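Local coordinates for protein cellulase (PDB 4W7W) that probably hydrolyses cellulose chains as a family 5 glycoside hydrolase, and here holds bound cellopentaose, at residues F55-G60 / P323-L328; G265-A270 / K277-M282. All blocks are in the same frame, centred on the assembly; numbering follows the deposited sequence.

Interaction 1 of 2, residues F55-G60 / P323-L328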
ATOM      1  N   PHE A  55       1.882  16.943  -1.244  1.00  6.73           N
ATOM      2  CA  PHE A  55       3.230  16.414  -1.064  1.00  7.03           C
ATOM      3  C   PHE A  55       4.042  17.305  -0.131  1.00  6.97           C
ATOM      4  O   PHE A  55       4.692  16.822   0.792  1.00  7.55           O
ATOM      5  CB  PHE A  55       3.947  16.251  -2.406  1.00  6.74           C
ATOM      6  CG  PHE A  55       3.336  15.204  -3.288  1.00  6.62           C
ATOM      7  CD1 PHE A  55       2.262  15.519  -4.114  1.00  7.97           C
ATOM      8  CD2 PHE A  55       3.800  13.902  -3.279  1.00  6.88           C
ATOM      9  CE1 PHE A  55       1.695  14.549  -4.928  1.00  9.66           C
ATOM     10  CE2 PHE A  55       3.229  12.941  -4.091  1.00  8.35           C
ATOM     11  CZ  PHE A  55       2.166  13.262  -4.902  1.00  9.33           C
ATOM     12  N   SER A  56       4.003  18.615  -0.368  1.00  6.95           N
ATOM     13  CA  SER A  56       4.796  19.514   0.466  1.00  7.37           C
ATOM     14  C   SER A  56       4.282  19.565   1.912  1.00  7.47           C
ATOM     15  O   SER A  56       5.077  19.643   2.838  1.00  8.56           O
ATOM     16  CB  SER A  56       4.901  20.908  -0.149  1.00  8.83           C
ATOM     17  OG  SER A  56       3.644  21.457  -0.419  1.00  9.95           O
ATOM     18  N   TYR A  57       2.973  19.508   2.104  1.00  7.18           N
ATOM     19  CA  TYR A  57       2.418  19.483   3.457  1.00  7.11           C
ATOM     20  C   TYR A  57       2.956  18.277   4.221  1.00  7.19           C
ATOM     21  O   TYR A  57       3.464  18.411   5.343  1.00  7.91           O
ATOM     22  CB  TYR A  57       0.890  19.434   3.440  1.00  7.60           C
ATOM     23  CG  TYR A  57       0.338  19.207   4.831  1.00  8.02           C
ATOM     24  CD1 TYR A  57       0.252  20.243   5.744  1.00  8.88           C
ATOM     25  CD2 TYR A  57      -0.038  17.937   5.244  1.00  8.03           C
ATOM     26  CE1 TYR A  57      -0.218  20.021   7.026  1.00  9.03           C
ATOM     27  CE2 TYR A  57      -0.503  17.707   6.521  1.00  8.14           C
ATOM     28  CZ  TYR A  57      -0.596  18.743   7.413  1.00  8.40           C
ATOM     29  OH  TYR A  57      -1.081  18.468   8.679  1.00  9.65           O
ATOM     30  N   PHE A  58       2.872  17.096   3.630  1.00  7.04           N
ATOM     31  CA  PHE A  58       3.324  15.910   4.358  1.00  6.98           C
ATOM     32  C   PHE A  58       4.833  15.891   4.539  1.00  7.07           C
ATOM     33  O   PHE A  58       5.317  15.472   5.575  1.00  8.01           O
ATOM     34  CB  PHE A  58       2.737  14.630   3.735  1.00  7.14           C
ATOM     35  CG  PHE A  58       1.263  14.529   3.978  1.00  6.79           C
ATOM     36  CD1 PHE A  58       0.804  14.311   5.279  1.00  7.01           C
ATOM     37  CD2 PHE A  58       0.321  14.784   2.988  1.00  6.69           C
ATOM     38  CE1 PHE A  58      -0.541  14.320   5.567  1.00  7.56           C
ATOM     39  CE2 PHE A  58      -1.028  14.802   3.273  1.00  7.04           C
ATOM     40  CZ  PHE A  58      -1.464  14.588   4.573  1.00  7.34           C
ATOM     41  N   ALA A  59       5.584  16.378   3.553  1.00  7.35           N
ATOM     42  CA  ALA A  59       7.025  16.517   3.725  1.00  8.44           C
ATOM     43  C   ALA A  59       7.346  17.409   4.913  1.00  9.40           C
ATOM     44  O   ALA A  59       8.281  17.129   5.669  1.00 11.13           O
ATOM     45  CB  ALA A  59       7.675  17.061   2.480  1.00  8.64           C
ATOM     46  N   GLY A  60       6.583  18.483   5.079  1.00  8.98           N
ATOM     47  CA  GLY A  60       6.778  19.413   6.197  1.00 10.47           C
ATOM     48  C   GLY A  60       6.501  18.808   7.554  1.00 10.95           C
ATOM     49  O   GLY A  60       6.992  19.294   8.558  1.00 14.68           O
ATOM     50  N   PRO A 323      -6.168  15.450  13.999  1.00  8.79           N
ATOM     51  CA  PRO A 323      -5.733  14.973  15.319  1.00  9.04           C
ATOM     52  C   PRO A 323      -4.668  13.895  15.311  1.00  8.35           C
ATOM     53  O   PRO A 323      -3.700  13.958  16.067  1.00  9.38           O
ATOM     54  CB  PRO A 323      -7.043  14.488  15.948  1.00 10.16           C
ATOM     55  CG  PRO A 323      -8.073  15.386  15.329  1.00 10.59           C
ATOM     56  CD  PRO A 323      -7.641  15.500  13.900  1.00  9.68           C
ATOM     57  N   GLN A 324      -4.800  12.921  14.427  1.00  7.99           N
ATOM     58  CA  GLN A 324      -3.856  11.808  14.441  1.00  7.74           C
ATOM     59  C   GLN A 324      -2.474  12.223  13.960  1.00  7.92           C
ATOM     60  O   GLN A 324      -1.483  11.581  14.285  1.00  8.01           O
ATOM     61  CB  GLN A 324      -4.366  10.635  13.601  1.00  7.49           C
ATOM     62  CG  GLN A 324      -5.671  10.019  14.110  1.00  7.92           C
ATOM     63  CD  GLN A 324      -6.906  10.557  13.424  1.00  8.09           C
ATOM     64  OE1 GLN A 324      -7.030  11.772  13.241  1.00  8.70           O
ATOM     65  NE2 GLN A 324      -7.833   9.685  13.078  1.00  8.12           N
ATOM     66  N   MET A 325      -2.407  13.308  13.194  1.00  8.26           N
ATOM     67  CA  MET A 325      -1.137  13.770  12.696  1.00  8.67           C
ATOM     68  C   MET A 325      -0.187  14.185  13.804  1.00  8.06           C
ATOM     69  O   MET A 325       1.017  14.065  13.632  1.00  9.43           O
ATOM     70  CB  MET A 325      -1.332  14.944  11.740  1.00  9.48           C
ATOM     71  CG  MET A 325      -0.030  15.521  11.185  1.00 11.37           C
ATOM     72  SD  MET A 325       1.093  14.326  10.440  0.70 10.23           S
ATOM     73  CE  MET A 325      -0.149  13.738   9.337  1.00 10.34           C
ATOM     74  N   ALA A 326      -0.706  14.662  14.925  1.00  8.13           N
ATOM     75  CA  ALA A 326       0.168  15.028  16.024  1.00  8.30           C
ATOM     76  C   ALA A 326       0.932  13.827  16.573  1.00  9.70           C
ATOM     77  O   ALA A 326       1.990  13.977  17.156  1.00 15.14           O
ATOM     78  CB  ALA A 326      -0.629  15.692  17.121  1.00  9.24           C
ATOM     79  N   ILE A 327       0.371  12.637  16.425  1.00  7.41           N
ATOM     80  CA  ILE A 327       1.058  11.416  16.817  1.00  7.66           C
ATOM     81  C   ILE A 327       1.964  10.922  15.691  1.00  7.92           C
ATOM     82  O   ILE A 327       3.139  10.640  15.919  1.00  8.69           O
ATOM     83  CB  ILE A 327       0.057  10.335  17.271  1.00  8.07           C
ATOM     84  CG1 ILE A 327      -0.632  10.819  18.560  1.00  8.82           C
ATOM     85  CG2 ILE A 327       0.783   9.022  17.537  1.00  8.25           C
ATOM     86  CD1 ILE A 327      -1.870  10.047  18.929  1.00  9.77           C
ATOM     87  N   LEU A 328       1.441  10.846  14.478  1.00  7.62           N
ATOM     88  CA  LEU A 328       2.252  10.383  13.357  1.00  7.78           C
ATOM     89  C   LEU A 328       3.534  11.182  13.210  1.00  8.33           C
ATOM     90  O   LEU A 328       4.603  10.626  12.965  1.00  8.95           O
ATOM     91  CB  LEU A 328       1.463  10.431  12.047  1.00  8.71           C
ATOM     92  CG  LEU A 328       0.228   9.543  11.960  1.00  8.43           C
ATOM     93  CD1 LEU A 328      -0.519   9.822  10.670  1.00 10.67           C
ATOM     94  CD2 LEU A 328       0.585   8.074  12.057  1.00  8.37           C
TER

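Interaction 2 of 2, residues G265-A270 / K277-M282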
ATOM      1  N   GLY A 265       1.515  -1.116   4.702  1.00  4.61           N
ATOM      2  CA  GLY A 265       1.022  -0.271   3.602  1.00  4.95           C
ATOM      3  C   GLY A 265      -0.248   0.498   3.898  1.00  4.73           C
ATOM      4  O   GLY A 265      -0.509   1.537   3.278  1.00  5.12           O
ATOM      5  N   GLU A 266      -1.050  -0.026   4.836  1.00  4.99           N
ATOM      6  CA  GLU A 266      -2.197   0.688   5.358  1.00  5.24           C
ATOM      7  C   GLU A 266      -2.376   0.327   6.814  1.00  4.94           C
ATOM      8  O   GLU A 266      -2.231  -0.833   7.208  1.00  5.73           O
ATOM      9  CB  GLU A 266      -3.513   0.335   4.665  1.00  5.59           C
ATOM     10  CG  GLU A 266      -3.568   0.677   3.201  1.00  5.85           C
ATOM     11  CD  GLU A 266      -4.922   0.411   2.575  1.00  6.28           C
ATOM     12  OE1 GLU A 266      -5.933   0.209   3.310  1.00  8.10           O
ATOM     13  OE2 GLU A 266      -4.967   0.396   1.324  1.00  6.53           O
ATOM     14  N   PHE A 267      -2.774   1.324   7.589  1.00  5.31           N
ATOM     15  CA  PHE A 267      -3.219   1.175   8.969  1.00  5.49           C
ATOM     16  C   PHE A 267      -3.888   2.496   9.292  1.00  5.82           C
ATOM     17  O   PHE A 267      -3.638   3.502   8.643  1.00  6.27           O
ATOM     18  CB  PHE A 267      -2.070   0.874   9.953  1.00  6.02           C
ATOM     19  CG  PHE A 267      -1.087   2.024  10.174  1.00  5.93           C
ATOM     20  CD1 PHE A 267      -0.277   2.487   9.152  1.00  6.06           C
ATOM     21  CD2 PHE A 267      -0.977   2.620  11.411  1.00  6.74           C
ATOM     22  CE1 PHE A 267       0.622   3.518   9.366  1.00  6.99           C
ATOM     23  CE2 PHE A 267      -0.075   3.632  11.634  1.00  8.05           C
ATOM     24  CZ  PHE A 267       0.728   4.093  10.614  1.00  6.91           C
ATOM     25  N   ALA A 268      -4.744   2.491  10.303  1.00  6.32           N
ATOM     26  CA  ALA A 268      -5.428   3.700  10.742  1.00  6.39           C
ATOM     27  C   ALA A 268      -6.016   3.448  12.099  1.00  6.72           C
ATOM     28  O   ALA A 268      -6.314   2.303  12.463  1.00  7.73           O
ATOM     29  CB  ALA A 268      -6.545   4.086   9.790  1.00  7.38           C
ATOM     30  N   THR A 269      -6.226   4.542  12.816  1.00  6.82           N
ATOM     31  CA  THR A 269      -6.903   4.581  14.107  1.00  7.18           C
ATOM     32  C   THR A 269      -7.759   5.833  14.136  1.00  7.77           C
ATOM     33  O   THR A 269      -7.418   6.842  13.513  1.00  8.52           O
ATOM     34  CB  THR A 269      -5.879   4.579  15.260  1.00  7.93           C
ATOM     35  OG1 THR A 269      -4.952   5.655  15.102  1.00  8.16           O
ATOM     36  CG2 THR A 269      -5.112   3.276  15.311  1.00  8.63           C
ATOM     37  N   ALA A 270      -8.865   5.769  14.865  1.00  8.69           N
ATOM     38  CA  ALA A 270      -9.764   6.905  14.978  1.00  8.71           C
ATOM     39  C   ALA A 270      -9.344   7.837  16.095  1.00  8.48           C
ATOM     40  O   ALA A 270      -8.461   7.527  16.897  1.00  9.53           O
ATOM     41  CB  ALA A 270     -11.177   6.416  15.199  1.00 10.47           C
ATOM     42  N   LYS A 277      -3.791   5.593  22.130  0.60  7.85           N
ATOM     43  CA  LYS A 277      -2.852   4.708  22.837  0.60  8.71           C
ATOM     44  C   LYS A 277      -2.424   3.544  21.953  0.60  8.73           C
ATOM     45  O   LYS A 277      -1.246   3.190  21.895  0.60  9.09           O
ATOM     46  CB  LYS A 277      -3.457   4.154  24.127  0.60  9.22           C
ATOM     47  CG  LYS A 277      -3.509   5.140  25.259  0.60  8.89           C
ATOM     48  CD  LYS A 277      -4.044   4.459  26.504  0.60 12.38           C
ATOM     49  CE  LYS A 277      -2.969   3.599  27.158  0.60 17.52           C
ATOM     50  NZ  LYS A 277      -3.353   3.166  28.528  0.60 25.20           N
ATOM     51  N   ALA A 278      -3.383   2.964  21.246  1.00  8.31           N
ATOM     52  CA  ALA A 278      -3.060   1.855  20.349  1.00  7.98           C
ATOM     53  C   ALA A 278      -2.139   2.295  19.233  1.00  7.85           C
ATOM     54  O   ALA A 278      -1.248   1.552  18.822  1.00  8.66           O
ATOM     55  CB  ALA A 278      -4.326   1.251  19.793  1.00  8.50           C
ATOM     56  N   LEU A 279      -2.362   3.502  18.732  1.00  7.43           N
ATOM     57  CA  LEU A 279      -1.537   4.054  17.670  1.00  7.56           C
ATOM     58  C   LEU A 279      -0.108   4.256  18.154  1.00  7.28           C
ATOM     59  O   LEU A 279       0.850   3.810  17.507  1.00  8.02           O
ATOM     60  CB  LEU A 279      -2.143   5.363  17.155  1.00  7.13           C
ATOM     61  CG  LEU A 279      -1.327   6.068  16.082  1.00  7.10           C
ATOM     62  CD1 LEU A 279      -1.128   5.173  14.867  1.00  6.84           C
ATOM     63  CD2 LEU A 279      -1.972   7.373  15.681  1.00  7.77           C
ATOM     64  N   GLU A 280       0.036   4.910  19.306  1.00  7.82           N
ATOM     65  CA  GLU A 280       1.353   5.094  19.892  1.00  8.46           C
ATOM     66  C   GLU A 280       2.043   3.736  20.055  1.00  8.36           C
ATOM     67  O   GLU A 280       3.235   3.570  19.758  1.00  8.62           O
ATOM     68  CB  GLU A 280       1.239   5.789  21.256  1.00  9.29           C
ATOM     69  CG  GLU A 280       0.764   7.235  21.204  1.00 10.97           C
ATOM     70  CD  GLU A 280       1.872   8.278  21.146  1.00 11.13           C
ATOM     71  OE1 GLU A 280       3.048   7.944  20.863  1.00 15.52           O
ATOM     72  OE2 GLU A 280       1.540   9.462  21.312  1.00 12.83           O
ATOM     73  N   GLY A 281       1.285   2.752  20.531  1.00  8.20           N
ATOM     74  CA  GLY A 281       1.871   1.441  20.779  1.00  8.70           C
ATOM     75  C   GLY A 281       2.351   0.753  19.520  1.00  8.80           C
ATOM     76  O   GLY A 281       3.416   0.126  19.503  1.00  9.49           O
ATOM     77  N   MET A 282       1.582   0.851  18.439  1.00  8.96           N
ATOM     78  CA  MET A 282       1.976   0.180  17.211  1.00  9.57           C
ATOM     79  C   MET A 282       3.126   0.905  16.518  1.00  8.46           C
ATOM     80  O   MET A 282       4.022   0.248  15.978  1.00  8.68           O
ATOM     81  CB  MET A 282       0.754  -0.108  16.347  1.00 12.39           C
ATOM     82  CG  MET A 282       0.166   1.014  15.576  1.00 12.91           C
ATOM     83  SD  MET A 282      -1.430   0.482  14.880  0.70 11.11           S
ATOM     84  CE  MET A 282      -0.947  -0.855  13.810  1.00 14.97           C
TER

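Interaction 1 of 2, residues F55-G60 / P323-L328
M325 reaches from the last short helix of the chain toward two aromatic rings on helix 52-60, Y57 and F58. Its CB leads toward that helix, and the extended first torsion (chi1 179°) places CG opposite the backbone N. There CG lies beside the phenol oxygen of Y57, 4.0 Å from OH, the two side chains running antiparallel alongside one another. Beyond CG the thioether folds: chi2 and chi3 are both near 55°, so the chain curls instead of running straight on. The curl turns CE toward F58. The methyl ends at the rim of that ring, near its plane, 3.8 Å from CE1. In this (beta/alpha)8 barrel, helix 52-60 links the first strand, 24-29, to the second, 65-70, whereas 325-328 follows the eighth strand, 293-301; the contact thus joins the two ends of the barrel sequence on its outside. F58 also rests on A301 of the eighth strand. Within helix 52-60 the two rings stand almost perpendicular, with Y57 CD2 3.5 Å above the F58 plane and over its centre, while the methionine methyl meets the F58 edge. The Y57 hydroxyl is hydrogen-bonded to D321, two residues before P323, which probably helps hold the phenol end beside M325 CG.

Interaction 2 of 2, residues G265-A270 / K277-M282
L279 lies nearly perpendicular to the F267 side chain and meets the aromatic ring at its rim. L279 CD1 lies near the ring plane, 3.7 Å from F267 CE2, so the contact is methyl against ring edge. M282, one helical turn further on, runs past the same ring in the opposite direction. Its SD sits 4.1 Å from F267 CD2 and 5.3 Å from the ring centroid, in an oblique Met-aromatic contact 68° off the ring normal. With chi1 at 68°, the F267 ring turns its CD2-CE2 side to the helix. These residues pack the strand-to-helix half of a beta-alpha-beta unit, in which strand 262-268 of the (beta/alpha)8 barrel is followed by helix 273-288 and then strand 293-301. F267 points outward from the barrel to the helix; W298 of the neighbouring strand meets it edge-to-face. Its sequence neighbour E266 instead touches H110 and E154, which line the glycan pockets. Further along, T269 and L279 approach at a slant. T269 OG1 sits against the flank of the leucine, 3.5 Å from both L279 CB and L279 CD2, while T269 CG2 reaches the same CB at 4.1 Å. Here a hydroxyl oxygen, not a methyl, makes the closer approach to the leucine. L279 CG is swung away from its own backbone N (chi1 177°), which carries CD1 to the ring edge and leaves CD2 beside T269 OG1, where I327 also packs.

Both contacts are buried and lie on the outer side of the barrel, their centres 14 Å apart, but they join different elements. Interaction 2 is local: a barrel strand packs on the helix that follows it, burying 222 Å². Interaction 1 spans 263 residues, brings the C-terminal helix to an early one, and buries only 93 Å². A methionine meets phenylalanine in each, through its methyl at the ring edge in interaction 1 and through sulfur at an oblique angle in interaction 2. The segment 323-328 bridges them: Q324 NE2 probably hydrogen-bonds T269 O at 2.9 Å, and I327 CG2 packs 3.7 Å from L279 CD2.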